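Local coordinates for protein N(2),N(2)-dimethylguanosine tRNA methyltransferase (Pyrococcus horikoshii, PDB 2DUL) that probably dimethylates the exocyclic N2 of guanine 26 in a number of tRNAs, using S-adenosyl-L-methionine as methyl donor, at residues K332-K336 with E373-R377. Residues are numbered along the deposited sequence; the frame is centred on the assembly and turned at random.
Sequences KIETK and ETIKR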
loop_
_atom_site.group_PDB
_atom_site.type_symbol
_atom_site.label_atom_id
_atom_site.label_comp_id
_atom_site.label_asym_id
_atom_site.label_seq_id
_atom_site.Cartn_x
_atom_site.Cartn_y
_atom_site.Cartn_z
ATOM N N LYS A 332 14.274 -28.203 -12.134
ATOM C CA LYS A 332 15.585 -28.842 -12.058
ATOM C C LYS A 332 16.347 -28.587 -13.349
ATOM O O LYS A 332 16.834 -29.517 -13.995
ATOM C CB LYS A 332 15.448 -30.351 -11.830
ATOM C CG LYS A 332 14.725 -30.724 -10.547
ATOM C CD LYS A 332 15.465 -30.205 -9.325
ATOM C CE LYS A 332 14.723 -30.560 -8.044
ATOM N NZ LYS A 332 14.544 -32.035 -7.907
ATOM N N ILE A 333 16.434 -27.320 -13.730
ATOM C CA ILE A 333 17.153 -26.944 -14.937
ATOM C C ILE A 333 18.054 -25.756 -14.639
ATOM O O ILE A 333 17.875 -25.064 -13.636
ATOM C CB ILE A 333 16.190 -26.544 -16.083
ATOM C CG1 ILE A 333 15.326 -25.358 -15.645
ATOM C CG2 ILE A 333 15.321 -27.731 -16.475
ATOM C CD1 ILE A 333 14.420 -24.812 -16.742
ATOM N N GLU A 334 19.031 -25.538 -15.510
ATOM C CA GLU A 334 19.943 -24.413 -15.379
ATOM C C GLU A 334 19.296 -23.275 -16.162
ATOM O O GLU A 334 18.660 -23.514 -17.190
ATOM C CB GLU A 334 21.303 -24.757 -15.986
ATOM C CG GLU A 334 22.069 -25.822 -15.216
ATOM C CD GLU A 334 22.722 -25.280 -13.957
ATOM O OE1 GLU A 334 22.029 -24.610 -13.159
ATOM O OE2 GLU A 334 23.934 -25.531 -13.765
ATOM N N THR A 335 19.459 -22.045 -15.683
ATOM C CA THR A 335 18.861 -20.891 -16.347
ATOM C C THR A 335 19.848 -19.775 -16.675
ATOM O O THR A 335 20.928 -19.677 -16.086
ATOM C CB THR A 335 17.748 -20.279 -15.483
ATOM O OG1 THR A 335 18.320 -19.761 -14.275
ATOM C CG2 THR A 335 16.706 -21.327 -15.135
ATOM N N LYS A 336 19.454 -18.926 -17.619
ATOM C CA LYS A 336 20.271 -17.793 -18.033
ATOM C C LYS A 336 20.058 -16.685 -17.011
ATOM O O LYS A 336 19.263 -16.837 -16.082
ATOM C CB LYS A 336 19.838 -17.314 -19.419
ATOM C CG LYS A 336 19.912 -18.388 -20.492
ATOM C CD LYS A 336 19.318 -17.908 -21.809
ATOM C CE LYS A 336 19.363 -19.006 -22.862
ATOM N NZ LYS A 336 18.663 -18.608 -24.117
ATOM N N GLU A 373 11.410 -21.994 -22.432
ATOM C CA GLU A 373 12.300 -22.243 -23.555
ATOM C C GLU A 373 13.350 -21.142 -23.620
ATOM O O GLU A 373 14.484 -21.380 -24.023
ATOM C CB GLU A 373 11.507 -22.294 -24.866
ATOM C CG GLU A 373 12.357 -22.665 -26.080
ATOM C CD GLU A 373 11.526 -22.909 -27.331
ATOM O OE1 GLU A 373 10.904 -21.948 -27.833
ATOM O OE2 GLU A 373 11.495 -24.066 -27.809
ATOM N N THR A 374 12.972 -19.938 -23.205
ATOM C CA THR A 374 13.890 -18.803 -23.228
ATOM C C THR A 374 14.909 -18.801 -22.085
ATOM O O THR A 374 16.039 -18.358 -22.268
ATOM C CB THR A 374 13.123 -17.473 -23.181
ATOM O OG1 THR A 374 12.191 -17.418 -24.268
ATOM C CG2 THR A 374 14.090 -16.300 -23.278
ATOM N N ILE A 375 14.518 -19.280 -20.908
ATOM C CA ILE A 375 15.451 -19.279 -19.778
ATOM C C ILE A 375 16.417 -20.459 -19.796
ATOM O O ILE A 375 17.479 -20.397 -19.175
ATOM C CB ILE A 375 14.715 -19.273 -18.414
ATOM C CG1 ILE A 375 13.933 -20.575 -18.225
ATOM C CG2 ILE A 375 13.795 -18.066 -18.326
ATOM C CD1 ILE A 375 13.164 -20.637 -16.913
ATOM N N LYS A 376 16.045 -21.527 -20.499
ATOM C CA LYS A 376 16.886 -22.719 -20.598
ATOM C C LYS A 376 18.311 -22.343 -20.972
ATOM O O LYS A 376 18.564 -21.891 -22.085
ATOM C CB LYS A 376 16.331 -23.680 -21.653
ATOM C CG LYS A 376 15.156 -24.520 -21.192
ATOM C CD LYS A 376 15.604 -25.657 -20.285
ATOM C CE LYS A 376 16.493 -26.646 -21.032
ATOM N NZ LYS A 376 16.879 -27.813 -20.188
ATOM N N ARG A 377 19.240 -22.532 -20.041
ATOM C CA ARG A 377 20.635 -22.204 -20.299
ATOM C C ARG A 377 21.365 -23.412 -20.871
ATOM O O ARG A 377 21.729 -23.362 -22.068
ATOM C CB ARG A 377 21.315 -21.739 -19.005
ATOM C CG ARG A 377 22.755 -21.276 -19.183
ATOM C CD ARG A 377 23.252 -20.514 -17.958
ATOM N NE ARG A 377 23.250 -21.331 -16.747
ATOM C CZ ARG A 377 23.565 -20.874 -15.537
ATOM N NH1 ARG A 377 23.907 -19.602 -15.375
ATOM N NH2 ARG A 377 23.539 -21.687 -14.489
HETATM O O HOH W 1 17.221 -21.150 -24.194
#
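The ammonium of Lys-336 meets the last turn of helix 368-375 in two ways: NZ makes a weak hydrogen bond to Thr-374 O at 3.2 Å, and it donates to a water, which in turn donates to Glu-373 O and Lys-376 O. With CG anti to the carbonyl carbon and the chain extended beyond it, Lys-336 lies along the helix end, CG 3.4 Å from Ile-375 O. A methionine in its place would probably leave Thr-374 O and the water without their charged partner. At the backbone, Lys-336 N donates to Ile-375 O at 2.9 Å in a somewhat bent bond. The same oxygen receives a CA-H...O contact from Thr-335 CA. Arg-377 N reaches Glu-334 O at 3.1 Å and nearly straight, 172° at the hydrogen. Together the two backbone bonds form a single beta bridge between Thr-335 and Lys-376, so the end of the modelled chain pairs briefly with the loop joining helices 324-331 and 338-347, far from the predicted S-adenosyl-L-methionine site. Beyond the bridge, Arg-377 folds back over Thr-335: chi3 of 61° bends the chain, and one guanidinium face lies over the Thr-335 carbonyl, whose O is 2.9 Å from Arg-377 CZ but at a poor angle for a hydrogen bond from NE or NH1. Glu-334 comes to the guanidinium edge instead, its OE1 forming a long salt bridge of 3.5 Å to Arg-377 NH2, with the carboxylate and guanidinium planes 83° apart. Ile-333 CD1 touches the aliphatic CD of Lys-376, while Thr-335 CG2 rests beside Ile-375 CD1 at 4.0 Å; Ile-375 also packs on Ile-327 and Ile-341 of the flanking helices.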